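Local coordinates for protein sphingomyelinase C (Streptomyces griseocarneus, PDB 7CNE) that is an enzyme of the endonuclease/exonuclease/phosphatase family, with the two-sheet sandwich fold of the DNase I-like clan, at residues L13-F18 / V49-A54; M20-Y25 / A54-A59; G90-T95 / Q115-D120; G123-S128 / A151-S156; E230-A235 / T283-S288. All blocks are in the same frame, centred on the assembly; numbering follows the deposited sequence. Where two conformers were deposited one is given.

Interaction 1: residues L13-F18 / V49-A54; sequences LTYNTF and VVLQEA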
# COMPACT_ATOMS: atom_id res chain seq x y z
N LEU A 13 -9.18 1.66 -2.05
CA LEU A 13 -8.45 2.34 -0.98
C LEU A 13 -7.03 1.80 -0.90
O LEU A 13 -6.81 0.59 -0.93
CB LEU A 13 -9.15 2.14 0.37
CG LEU A 13 -8.36 2.43 1.65
CD1 LEU A 13 -8.14 3.94 1.84
CD2 LEU A 13 -9.07 1.83 2.86
N THR A 14 -6.06 2.70 -0.80
CA THR A 14 -4.71 2.31 -0.40
C THR A 14 -4.37 3.05 0.88
O THR A 14 -4.64 4.25 0.99
CB THR A 14 -3.67 2.55 -1.52
OG1 THR A 14 -2.38 2.14 -1.06
CG2 THR A 14 -3.60 4.01 -1.98
N TYR A 15 -3.81 2.34 1.85
CA TYR A 15 -3.57 2.91 3.18
C TYR A 15 -2.36 2.26 3.83
O TYR A 15 -2.33 1.04 4.04
CB TYR A 15 -4.79 2.74 4.07
CG TYR A 15 -4.69 3.46 5.40
CD1 TYR A 15 -4.32 4.81 5.46
CD2 TYR A 15 -4.98 2.81 6.60
CE1 TYR A 15 -4.25 5.49 6.68
CE2 TYR A 15 -4.91 3.47 7.81
CZ TYR A 15 -4.55 4.80 7.86
OH TYR A 15 -4.50 5.43 9.09
N ASN A 16 -1.37 3.08 4.19
CA ASN A 16 -0.21 2.62 4.94
C ASN A 16 -0.58 2.68 6.42
O ASN A 16 -0.76 3.77 6.97
CB ASN A 16 1.00 3.48 4.62
CG ASN A 16 2.27 3.01 5.33
OD1 ASN A 16 2.23 2.61 6.50
ND2 ASN A 16 3.41 3.08 4.63
N THR A 17 -0.66 1.51 7.07
CA THR A 17 -1.21 1.39 8.42
C THR A 17 -0.20 1.64 9.54
O THR A 17 -0.63 1.76 10.69
CB THR A 17 -1.80 -0.00 8.64
OG1 THR A 17 -0.74 -0.98 8.59
CG2 THR A 17 -2.86 -0.32 7.59
N PHE A 18 1.10 1.66 9.25
CA PHE A 18 2.12 1.86 10.28
C PHE A 18 1.92 0.91 11.48
O PHE A 18 1.88 1.33 12.64
CB PHE A 18 2.16 3.32 10.74
CG PHE A 18 3.31 3.65 11.65
CD1 PHE A 18 4.61 3.34 11.28
CD2 PHE A 18 3.08 4.27 12.87
CE1 PHE A 18 5.67 3.65 12.12
CE2 PHE A 18 4.15 4.59 13.71
CZ PHE A 18 5.44 4.27 13.34
N VAL A 49 -9.32 -2.96 -0.86
CA VAL A 49 -8.47 -2.27 0.10
C VAL A 49 -7.07 -2.87 0.01
O VAL A 49 -6.92 -4.10 0.08
CB VAL A 49 -9.02 -2.37 1.55
CG1 VAL A 49 -8.06 -1.68 2.54
CG2 VAL A 49 -10.42 -1.76 1.65
N VAL A 50 -6.07 -2.02 -0.17
CA VAL A 50 -4.66 -2.43 -0.18
C VAL A 50 -3.98 -1.75 1.00
O VAL A 50 -3.96 -0.51 1.09
CB VAL A 50 -3.96 -2.07 -1.50
CG1 VAL A 50 -2.52 -2.60 -1.49
CG2 VAL A 50 -4.71 -2.66 -2.69
N LEU A 51 -3.42 -2.55 1.91
CA LEU A 51 -2.75 -2.06 3.10
C LEU A 51 -1.25 -2.25 2.98
O LEU A 51 -0.78 -3.24 2.42
CB LEU A 51 -3.25 -2.78 4.35
CG LEU A 51 -4.76 -2.70 4.59
CD1 LEU A 51 -5.10 -3.50 5.85
CD2 LEU A 51 -5.17 -1.24 4.74
N GLN A 52 -0.50 -1.31 3.56
CA GLN A 52 0.94 -1.46 3.73
C GLN A 52 1.28 -1.41 5.21
O GLN A 52 0.48 -0.97 6.03
CB GLN A 52 1.73 -0.37 2.98
CG GLN A 52 1.43 -0.29 1.49
CD GLN A 52 0.19 0.53 1.20
OE1 GLN A 52 -0.06 1.56 1.85
NE2 GLN A 52 -0.60 0.09 0.23
N GLU A 53 2.50 -1.87 5.52
CA GLU A 53 3.09 -1.86 6.86
C GLU A 53 2.23 -2.61 7.88
O GLU A 53 2.25 -2.30 9.08
CB GLU A 53 3.41 -0.44 7.32
CG GLU A 53 4.43 0.22 6.39
CD GLU A 53 5.10 1.46 6.97
OE1 GLU A 53 5.03 1.67 8.20
OE2 GLU A 53 5.70 2.23 6.19
N ALA A 54 1.50 -3.63 7.43
CA ALA A 54 0.77 -4.52 8.33
C ALA A 54 1.72 -5.60 8.85
O ALA A 54 1.57 -6.79 8.59
CB ALA A 54 -0.43 -5.11 7.61

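Interaction 2: residues M20-Y25 / A54-A59; sequences MSTGLY and AFDNAA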
# COMPACT_ATOMS: atom_id res chain seq x y z
N MET A 20 3.88 -1.52 12.94
CA MET A 20 5.15 -2.18 13.18
C MET A 20 4.98 -3.30 14.21
O MET A 20 4.04 -3.29 15.02
CB MET A 20 6.20 -1.18 13.66
CG MET A 20 6.40 -0.01 12.69
SD MET A 20 8.10 0.60 12.56
CE MET A 20 8.79 -0.57 11.39
N SER A 21 5.88 -4.27 14.15
CA SER A 21 5.86 -5.39 15.08
C SER A 21 5.80 -4.91 16.52
O SER A 21 6.55 -4.01 16.92
CB SER A 21 7.10 -6.25 14.84
OG SER A 21 7.53 -6.88 16.04
N THR A 22 4.88 -5.48 17.30
CA THR A 22 4.74 -5.06 18.68
C THR A 22 5.80 -5.67 19.59
O THR A 22 6.04 -5.13 20.67
CB THR A 22 3.35 -5.40 19.24
OG1 THR A 22 3.06 -6.79 19.02
CG2 THR A 22 2.27 -4.52 18.57
N GLY A 23 6.42 -6.79 19.20
CA GLY A 23 7.53 -7.29 19.98
C GLY A 23 8.70 -6.33 19.97
O GLY A 23 9.33 -6.09 21.00
N LEU A 24 8.99 -5.75 18.80
CA LEU A 24 10.05 -4.76 18.66
C LEU A 24 9.64 -3.39 19.20
O LEU A 24 10.46 -2.68 19.80
CB LEU A 24 10.45 -4.63 17.19
CG LEU A 24 11.04 -5.90 16.56
CD1 LEU A 24 11.42 -5.67 15.10
CD2 LEU A 24 12.23 -6.38 17.37
N TYR A 25 8.38 -2.99 18.96
CA TYR A 25 7.90 -1.65 19.27
C TYR A 25 6.61 -1.75 20.07
O TYR A 25 5.51 -1.61 19.51
CB TYR A 25 7.70 -0.83 18.00
CG TYR A 25 8.93 -0.68 17.15
CD1 TYR A 25 9.89 0.28 17.45
CD2 TYR A 25 9.13 -1.49 16.04
CE1 TYR A 25 11.02 0.43 16.66
CE2 TYR A 25 10.26 -1.34 15.25
CZ TYR A 25 11.20 -0.38 15.57
OH TYR A 25 12.32 -0.23 14.78
N ALA A 54 1.50 -3.63 7.43
CA ALA A 54 0.77 -4.52 8.33
C ALA A 54 1.72 -5.60 8.85
O ALA A 54 1.57 -6.79 8.59
CB ALA A 54 -0.43 -5.11 7.61
N PHE A 55 2.74 -5.14 9.59
CA PHE A 55 3.88 -5.98 9.95
C PHE A 55 3.62 -6.81 11.20
O PHE A 55 4.10 -7.95 11.30
CB PHE A 55 5.11 -5.11 10.20
CG PHE A 55 5.65 -4.40 8.98
CD1 PHE A 55 5.91 -5.10 7.81
CD2 PHE A 55 5.92 -3.03 9.03
CE1 PHE A 55 6.43 -4.44 6.70
CE2 PHE A 55 6.44 -2.36 7.92
CZ PHE A 55 6.70 -3.06 6.76
N ASP A 56 2.93 -6.24 12.18
CA ASP A 56 2.64 -6.98 13.40
C ASP A 56 1.62 -8.07 13.09
O ASP A 56 0.50 -7.78 12.67
CB ASP A 56 2.12 -6.05 14.49
CG ASP A 56 1.89 -6.78 15.78
OD1 ASP A 56 2.89 -7.14 16.43
OD2 ASP A 56 0.72 -7.03 16.13
N ASN A 57 2.02 -9.33 13.29
CA ASN A 57 1.19 -10.45 12.86
C ASN A 57 -0.17 -10.43 13.54
O ASN A 57 -1.20 -10.67 12.89
CB ASN A 57 1.91 -11.77 13.15
CG ASN A 57 3.00 -12.08 12.14
OD1 ASN A 57 3.59 -11.17 11.55
ND2 ASN A 57 3.30 -13.35 11.96
N ALA A 58 -0.21 -10.14 14.84
CA ALA A 58 -1.48 -10.20 15.57
C ALA A 58 -2.38 -9.04 15.19
O ALA A 58 -3.57 -9.23 14.91
CB ALA A 58 -1.22 -10.23 17.08
N ALA A 59 -1.85 -7.81 15.17
CA ALA A 59 -2.71 -6.68 14.82
C ALA A 59 -3.18 -6.77 13.37
O ALA A 59 -4.34 -6.45 13.06
CB ALA A 59 -1.97 -5.36 15.07
O HOH W 1 5.77 -8.85 17.02

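Interaction 3: residues G90-T95 / Q115-D120; sequences GKYSAT and QVIFND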
# COMPACT_ATOMS: atom_id res chain seq x y z
N GLY A 90 9.96 -14.05 -7.34
CA GLY A 90 10.91 -13.05 -6.89
C GLY A 90 11.89 -13.59 -5.86
O GLY A 90 11.97 -14.80 -5.61
N LYS A 91 12.66 -12.68 -5.24
CA LYS A 91 13.75 -13.06 -4.34
C LYS A 91 13.25 -13.34 -2.92
O LYS A 91 13.75 -12.78 -1.93
CB LYS A 91 14.84 -12.00 -4.33
CG LYS A 91 15.86 -12.15 -5.45
CD LYS A 91 16.88 -11.01 -5.45
CE LYS A 91 17.71 -11.04 -6.72
NZ LYS A 91 18.58 -9.84 -6.86
N TYR A 92 12.28 -14.25 -2.82
CA TYR A 92 11.71 -14.62 -1.53
C TYR A 92 12.77 -15.26 -0.65
O TYR A 92 13.56 -16.08 -1.11
CB TYR A 92 10.53 -15.58 -1.74
CG TYR A 92 9.97 -16.19 -0.47
CD1 TYR A 92 9.06 -15.49 0.32
CD2 TYR A 92 10.34 -17.47 -0.07
CE1 TYR A 92 8.53 -16.06 1.49
CE2 TYR A 92 9.83 -18.04 1.09
CZ TYR A 92 8.93 -17.33 1.86
OH TYR A 92 8.43 -17.90 3.01
N SER A 93 12.79 -14.88 0.63
CA SER A 93 13.67 -15.48 1.63
C SER A 93 12.84 -16.21 2.67
O SER A 93 11.91 -15.63 3.24
CB SER A 93 14.54 -14.42 2.30
OG SER A 93 15.04 -14.90 3.53
N ALA A 94 13.20 -17.47 2.95
CA ALA A 94 12.48 -18.25 3.96
C ALA A 94 12.98 -17.98 5.37
O ALA A 94 12.30 -18.31 6.34
CB ALA A 94 12.59 -19.75 3.66
N THR A 95 14.16 -17.38 5.51
CA THR A 95 14.73 -17.17 6.83
C THR A 95 14.49 -15.78 7.38
O THR A 95 14.51 -15.60 8.60
CB THR A 95 16.25 -17.44 6.80
OG1 THR A 95 16.87 -16.49 5.94
CG2 THR A 95 16.53 -18.84 6.27
N GLN A 115 2.19 -13.71 -4.84
CA GLN A 115 3.09 -12.71 -4.31
C GLN A 115 4.41 -12.81 -5.07
O GLN A 115 4.79 -13.87 -5.56
CB GLN A 115 3.31 -12.90 -2.79
CG GLN A 115 4.06 -14.17 -2.44
CD GLN A 115 4.37 -14.28 -0.97
OE1 GLN A 115 4.26 -13.31 -0.22
NE2 GLN A 115 4.77 -15.47 -0.54
N VAL A 116 5.09 -11.68 -5.17
CA VAL A 116 6.41 -11.61 -5.78
C VAL A 116 7.25 -10.70 -4.88
O VAL A 116 6.84 -9.57 -4.60
CB VAL A 116 6.36 -11.08 -7.22
CG1 VAL A 116 7.76 -11.00 -7.83
CG2 VAL A 116 5.41 -11.93 -8.11
N ILE A 117 8.38 -11.20 -4.43
CA ILE A 117 9.32 -10.41 -3.62
C ILE A 117 10.24 -9.65 -4.58
O ILE A 117 10.68 -10.19 -5.60
CB ILE A 117 10.11 -11.32 -2.66
CG1 ILE A 117 9.16 -12.16 -1.79
CG2 ILE A 117 11.17 -10.54 -1.83
CD1 ILE A 117 7.97 -11.43 -1.22
N PHE A 118 10.50 -8.38 -4.27
CA PHE A 118 11.28 -7.53 -5.16
C PHE A 118 12.69 -8.07 -5.36
O PHE A 118 13.33 -8.55 -4.42
CB PHE A 118 11.36 -6.11 -4.60
CG PHE A 118 10.10 -5.33 -4.76
CD1 PHE A 118 9.47 -5.26 -6.00
CD2 PHE A 118 9.53 -4.65 -3.69
CE1 PHE A 118 8.30 -4.53 -6.16
CE2 PHE A 118 8.36 -3.93 -3.84
CZ PHE A 118 7.74 -3.87 -5.08
N ASN A 119 13.18 -7.99 -6.60
CA ASN A 119 14.55 -8.39 -6.90
C ASN A 119 15.55 -7.31 -6.55
O ASN A 119 16.74 -7.61 -6.40
CB ASN A 119 14.68 -8.75 -8.38
CG ASN A 119 13.87 -9.96 -8.76
OD1 ASN A 119 13.65 -10.85 -7.93
ND2 ASN A 119 13.41 -10.01 -10.01
N ASP A 120 15.10 -6.06 -6.41
CA ASP A 120 15.96 -4.91 -6.18
C ASP A 120 15.47 -4.13 -4.97
O ASP A 120 14.29 -3.79 -4.89
CB ASP A 120 15.99 -3.99 -7.41
CG ASP A 120 16.47 -4.70 -8.67
OD1 ASP A 120 15.63 -5.30 -9.36
OD2 ASP A 120 17.69 -4.65 -8.96

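Interaction 4: residues G123-S128 / A151-S156; sequences GADWWS and AQSTDS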
# COMPACT_ATOMS: atom_id res chain seq x y z
N GLY A 123 19.13 -0.62 1.67
CA GLY A 123 18.91 -0.29 3.06
C GLY A 123 18.10 -1.37 3.75
O GLY A 123 18.27 -2.56 3.49
N ALA A 124 17.17 -0.93 4.61
CA ALA A 124 16.37 -1.87 5.40
C ALA A 124 15.46 -2.72 4.53
O ALA A 124 15.19 -3.88 4.86
CB ALA A 124 15.54 -1.11 6.43
N ASP A 125 14.97 -2.16 3.42
CA ASP A 125 14.03 -2.88 2.57
C ASP A 125 14.64 -4.17 2.02
O ASP A 125 13.92 -5.16 1.81
CB ASP A 125 13.58 -2.00 1.41
CG ASP A 125 12.93 -0.70 1.86
OD1 ASP A 125 13.48 -0.03 2.78
OD2 ASP A 125 11.88 -0.35 1.28
N TRP A 126 15.94 -4.17 1.72
CA TRP A 126 16.56 -5.36 1.14
C TRP A 126 16.44 -6.56 2.06
O TRP A 126 16.18 -7.68 1.61
CB TRP A 126 18.03 -5.09 0.82
CG TRP A 126 18.80 -6.32 0.40
CD1 TRP A 126 19.70 -7.03 1.15
CD2 TRP A 126 18.77 -6.96 -0.89
NE1 TRP A 126 20.20 -8.09 0.42
CE2 TRP A 126 19.65 -8.07 -0.83
CE3 TRP A 126 18.07 -6.72 -2.07
CZ2 TRP A 126 19.86 -8.92 -1.92
CZ3 TRP A 126 18.27 -7.57 -3.15
CH2 TRP A 126 19.16 -8.66 -3.07
N TRP A 127 16.62 -6.35 3.36
CA TRP A 127 16.71 -7.46 4.30
C TRP A 127 15.36 -8.07 4.64
O TRP A 127 15.31 -9.09 5.32
CB TRP A 127 17.44 -6.98 5.57
CG TRP A 127 18.79 -6.47 5.18
CD1 TRP A 127 19.20 -5.17 5.13
CD2 TRP A 127 19.88 -7.25 4.69
NE1 TRP A 127 20.49 -5.09 4.66
CE2 TRP A 127 20.93 -6.36 4.39
CE3 TRP A 127 20.08 -8.62 4.49
CZ2 TRP A 127 22.17 -6.80 3.91
CZ3 TRP A 127 21.31 -9.05 4.02
CH2 TRP A 127 22.33 -8.15 3.73
N SER A 128 14.27 -7.50 4.14
CA SER A 128 12.94 -8.01 4.43
C SER A 128 12.28 -8.47 3.14
O SER A 128 12.77 -8.21 2.04
CB SER A 128 12.11 -6.96 5.17
OG SER A 128 11.78 -5.88 4.33
N ALA A 151 6.62 0.25 -2.17
CA ALA A 151 7.88 0.33 -2.88
C ALA A 151 9.01 0.83 -1.98
O ALA A 151 8.80 1.26 -0.84
CB ALA A 151 7.74 1.21 -4.13
N GLN A 152 10.23 0.77 -2.51
CA GLN A 152 11.44 1.07 -1.75
C GLN A 152 11.37 2.42 -1.04
O GLN A 152 11.07 3.45 -1.65
CB GLN A 152 12.65 1.05 -2.69
CG GLN A 152 13.95 1.60 -2.10
CD GLN A 152 14.54 0.66 -1.09
OE1 GLN A 152 14.68 -0.52 -1.37
NE2 GLN A 152 14.89 1.17 0.10
N SER A 153 11.67 2.43 0.26
CA SER A 153 11.67 3.67 1.01
C SER A 153 13.00 4.40 0.84
O SER A 153 14.02 3.82 0.43
CB SER A 153 11.42 3.41 2.50
OG SER A 153 12.49 2.66 3.07
N THR A 154 12.99 5.70 1.13
CA THR A 154 14.20 6.52 1.04
C THR A 154 14.97 6.37 2.36
O THR A 154 14.89 7.20 3.27
CB THR A 154 13.85 7.96 0.71
OG1 THR A 154 13.18 7.98 -0.56
CG2 THR A 154 15.10 8.83 0.61
N ASP A 155 15.73 5.28 2.44
CA ASP A 155 16.24 4.74 3.70
C ASP A 155 17.68 5.15 3.96
O ASP A 155 18.48 5.35 3.04
CB ASP A 155 16.15 3.21 3.70
CG ASP A 155 16.60 2.62 5.02
OD1 ASP A 155 15.86 2.79 6.00
OD2 ASP A 155 17.70 2.02 5.08
N SER A 156 18.00 5.22 5.26
CA SER A 156 19.33 5.60 5.73
C SER A 156 20.42 4.70 5.17
O SER A 156 21.54 5.16 4.92
CB SER A 156 19.35 5.56 7.25
OG SER A 156 20.25 6.51 7.78
O HOH W 2 9.24 0.11 1.70

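Interaction 5: residues E230-A235 / T283-S288; sequences ENSIAA and TYTDLS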
# COMPACT_ATOMS: atom_id res chain seq x y z
N GLU A 230 0.98 18.39 9.24
CA GLU A 230 -0.39 18.27 9.75
C GLU A 230 -0.74 16.88 10.28
O GLU A 230 -1.72 16.76 11.03
CB GLU A 230 -1.39 18.63 8.65
CG GLU A 230 -1.32 20.08 8.20
CD GLU A 230 -2.39 20.46 7.19
OE1 GLU A 230 -3.54 19.96 7.30
OE2 GLU A 230 -2.09 21.27 6.29
N ASN A 231 -0.01 15.84 9.91
CA ASN A 231 -0.28 14.50 10.43
C ASN A 231 0.54 14.32 11.71
O ASN A 231 1.76 14.47 11.69
CB ASN A 231 0.05 13.42 9.39
CG ASN A 231 -0.20 12.02 9.91
OD1 ASN A 231 0.51 11.55 10.80
ND2 ASN A 231 -1.21 11.34 9.36
N SER A 232 -0.14 13.99 12.82
CA SER A 232 0.51 14.00 14.13
C SER A 232 1.57 12.90 14.27
O SER A 232 2.58 13.11 14.95
CB SER A 232 -0.54 13.88 15.24
OG SER A 232 -1.22 12.64 15.20
N ILE A 233 1.37 11.74 13.63
CA ILE A 233 2.40 10.69 13.67
C ILE A 233 3.58 11.07 12.78
O ILE A 233 4.74 10.94 13.18
CB ILE A 233 1.80 9.33 13.27
CG1 ILE A 233 0.79 8.86 14.33
CG2 ILE A 233 2.93 8.29 13.07
CD1 ILE A 233 0.05 7.58 13.96
N ALA A 234 3.31 11.51 11.55
CA ALA A 234 4.41 11.86 10.66
C ALA A 234 5.22 13.02 11.22
O ALA A 234 6.45 13.05 11.10
CB ALA A 234 3.89 12.20 9.26
N ALA A 235 4.54 13.99 11.85
CA ALA A 235 5.23 15.14 12.43
C ALA A 235 6.12 14.73 13.60
O ALA A 235 7.18 15.34 13.81
CB ALA A 235 4.23 16.20 12.88
N THR A 283 0.41 11.92 22.82
CA THR A 283 -0.96 11.80 22.33
C THR A 283 -0.99 12.12 20.84
O THR A 283 -0.44 13.13 20.40
CB THR A 283 -1.90 12.73 23.10
OG1 THR A 283 -1.95 12.32 24.48
CG2 THR A 283 -3.31 12.65 22.52
N TYR A 284 -1.65 11.26 20.07
CA TYR A 284 -1.76 11.42 18.63
C TYR A 284 -3.22 11.47 18.22
O TYR A 284 -4.11 10.97 18.92
CB TYR A 284 -1.06 10.26 17.90
CG TYR A 284 0.40 10.15 18.27
CD1 TYR A 284 0.82 9.31 19.30
CD2 TYR A 284 1.36 10.90 17.61
CE1 TYR A 284 2.17 9.22 19.65
CE2 TYR A 284 2.70 10.82 17.95
CZ TYR A 284 3.10 9.97 18.97
OH TYR A 284 4.43 9.90 19.30
N THR A 285 -3.48 12.09 17.06
CA THR A 285 -4.83 12.22 16.53
C THR A 285 -4.91 11.70 15.10
O THR A 285 -5.75 12.16 14.32
CB THR A 285 -5.33 13.67 16.60
OG1 THR A 285 -4.28 14.56 16.21
CG2 THR A 285 -5.80 14.02 18.02
N ASP A 286 -4.04 10.76 14.73
CA ASP A 286 -4.12 10.08 13.45
C ASP A 286 -3.86 8.60 13.66
O ASP A 286 -3.17 8.21 14.61
CB ASP A 286 -3.11 10.62 12.42
CG ASP A 286 -3.30 12.10 12.17
OD1 ASP A 286 -2.74 12.90 12.94
OD2 ASP A 286 -4.01 12.45 11.20
N LEU A 287 -4.41 7.78 12.76
CA LEU A 287 -4.26 6.34 12.89
C LEU A 287 -2.98 5.82 12.23
O LEU A 287 -2.60 4.67 12.45
CB LEU A 287 -5.48 5.62 12.31
CG LEU A 287 -6.77 5.85 13.13
CD1 LEU A 287 -7.96 5.15 12.50
CD2 LEU A 287 -6.58 5.39 14.56
N SER A 288 -2.31 6.65 11.45
CA SER A 288 -1.01 6.31 10.88
C SER A 288 -0.36 7.60 10.43
O SER A 288 -0.95 8.68 10.53
CB SER A 288 -1.14 5.29 9.74
OG SER A 288 -1.53 5.90 8.53
O HOH W 3 -3.98 14.91 10.49

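Interaction 1: residues L13-F18 / V49-A54
Q52 O accepts two hydrogen bonds from T17, one from T17 N at 2.9 Å and one from T17 OG1 at 2.8 Å. T17 OG1 stands between its backbone N and carbonyl carbon (chi1 65°), which puts the hydroxyl beside T17 N so that both donors reach Q52 O. Neither donor lies in the carbonyl plane. The contact pairs the two parallel strands of a beta-alpha-beta unit, joined through helix 30-39, in the seven-stranded sheet of a DNase I-like sandwich. The strand axes are 21° apart. V50 N donates to L13 O, Y15 N to V50 O and Q52 N to Y15 O.

On one face L13 and V49 lie side by side, with L13 CD2 3.7 Å from V49 CG1. L51 CD2 lies 4.1 Å from Y15 CB and 3.8 Å from T17 CG2. T14, V50, N16 and Q52 line the other face.

N16 ND2 gives a nearly straight bond of 2.9 Å to E53 OE2, which is met from above its carboxylate. ND2 also bonds D194. N16 OD1 takes F18 N, forming an Asx turn. A bound succinic acid lies beside E53. E53 OE1 sits in plane at the edge of the F18 ring, 3.5 Å from F18 CD1.

Interaction 2: residues M20-Y25 / A54-A59
F55 packs against M20 and S21 of the facing loop. Its CB points toward this turn and lies 4.1 Å from S21 N. M20 CA sits at the edge of the F55 ring, near its plane. The F55 side chain also touches D99 and K130.

D56 follows and carries the polar part. Its CB lies 3.4 Å from M20 O. CG is anti to the backbone N (chi1 -177°), which sends the carboxylate out between T22 and the start of the helix. OD1 is gripped twice by T22: T22 N donates to D56 OD1 at 2.7 Å, and T22 OG1 donates to D56 OD1 at 2.6 Å. Both donors come from the same face of the carboxylate, well above its plane. The T22 and D56 side chains cross at about a right angle. A water bound to S21 OG and G23 N adds a weak bond to OD1.

The other oxygen, D56 OD2, accepts from A59 N at 2.9 Å on its anti side. D56 is therefore the N-cap of the helix that begins at N57. One carboxylate holds both the helix start and the facing turn. The acidic group would probably be stabilised by the helix N terminus.

The A59 side chain touches E31 and A34 of helix 30-39. The turn 20-25 lies between strand 12-19 and helix 30-39, and Q30 NE2 of that helix binds M20 O and Y25 O. The contact thus sets the start of helix 57-66 against the crossover linking strands 12-19 and 48-54.

Interaction 3: residues G90-T95 / Q115-D120
K91 and G90 make the backbone contacts with I117. K91 N donates to I117 O at 3.2 Å, with an N-H...O angle of 141°. The donor stands well above the carbonyl plane. G90 CA adds a CH...O contact to the same I117 O, at 3.1 Å. G90 and I117 form a parallel bridge, and the glycine brings no side chain into this close approach. A weak bond from Q173 NE2 also reaches I117 O.

The side-chain polar contact belongs to K91. Its chain runs extended beyond CG and crosses N119 at about a right angle. CG passes 3.6 Å from N119 OD1. At the end, K91 NZ donates to N119 O at 2.9 Å, in the carbonyl plane and on a lone pair.

The apolar contacts centre on I117. Its CG1 is anti to the carbonyl carbon (chi1 -55°) and touches Y92 CB at 3.7 Å, near the plane of the ring at its edge. I117 CG2, anti to the backbone N, lies 3.4 Å from K91 O. V116 CG1 packs on G90, 3.9 Å from its CA. A bound HEPES molecule (EPE) lies beside I117. S93 OG and the EPE make a weak hydrogen bond.

The contact sits at the border of the six-stranded sheet. Strand 87-90 is outermost there and runs parallel to 110-117. Strand 131-139 flanks 110-117 on its other side. Helix 162-180 packs on this region: Q173 and F177 touch V116, and Q173 OE1 takes N119 N.

Interaction 4: residues G123-S128 / A151-S156
The D125 and Q152 side chains cross obliquely, with carboxylate and amide planes 34° apart. Q152 NE2 comes within 3.2 Å of D125 CG, and Q152 OE1 lies 3.3 Å from D125 CB. The Q152 chain bends at chi2 (73°), which turns the amide toward D125 and S153 O. NE2 donates to S153 O at 2.8 Å, in the carbonyl plane and on a lone pair. Its OE1 accepts from C122 N. These two bonds fix the rotation of the amide beside the carboxylate.

S153 meets the same carboxylate with both of its donors. S153 OG donates to D125 OD1 at 2.9 Å, on the syn lone pair of OD1. S153 N donates to D125 OD2 at 3.0 Å from above the carboxylate plane. A water gives a further bond to D125 OD2 and one to A151 O. S153 thus holds the buried acid group on both oxygens.

D155 turns toward the start of the other loop. A124 N donates to D155 OD2 at 3.0 Å, from far above the carboxylate plane. The same oxygen accepts from G157 N. G123 CA lies close by, 3.3 Å from D155 OD2.

Both segments are loops that follow strands of the six-stranded sheet. The C122-C158 disulfide joins the residue before the first segment to one two residues after the second. Succinic acid lies near S153, and a bound HEPES molecule (EPE) is hydrogen-bonded to the carbonyl oxygens of D125 and W126. Loops at strand ends border the cleft in DNase I-like sandwiches, and this pair is consistent with that pattern.

Interaction 5: residues E230-A235 / T283-S288
S232 and D286 share a tight polar contact. D286 OD1 accepts from S232 N at 2.8 Å and from S232 OG at 2.7 Å. The hydroxyl bond falls on the anti lone pair of OD1, while the amide comes from above the carboxylate plane. S232 OG lies between its backbone N and carbonyl carbon (chi1 65°), which brings both donors to one oxygen. The same S232 OG accepts from T285 N at 3.0 Å.

N231 is the N-cap of the helix. Its OD1 takes A234 N in a nearly straight bond, and I233 N weakly. Its ND2 donates to S288 O at 2.9 Å. The N231 amide and D286 carboxylate are stacked, with planes 25° apart. D286 OD2 receives a water at 2.6 Å that also bonds E230 O. The D286 carboxylate, close to the first turn of the helix, probably gains from the helix dipole.

I233 carries the apolar side. CD1 reaches D286 O at 3.3 Å and S288 CA at 3.5 Å. CG1 meets Y284 CD2 at 3.9 Å, the two side chains crossing at about a right angle. D286 O is bonded to W273 NE1, and S288 OG to N16 O and H290 N.

The contact joins the start of helix 232-237 to the chain leaving the 273-276/281-284 hairpin. I233 touches W273 of the hairpin and F18 of strand 12-19, and L287 packs on helix 30-39.

How the interactions relate
From the N terminus, interaction 1 closes the crossover of strand 12-19, helix 30-39 and strand 48-54. Interaction 2 crosses it along the chain: its first segment is in the loop after 12-19, its second starts with A54, shared with interaction 1. The others follow in series, and none nest. Interaction 3 closes a loop holding strand 103-106 of the first sheet and most of 110-117 of the second; interaction 4 closes one over strands 131-139 and 142-150. These two touch where W126 packs against N119 and K91. Interaction 5, with the longest gap, ties helix 232-237 to the final hairpin. It touches interaction 1 where L287 and S288 meet strand 12-19.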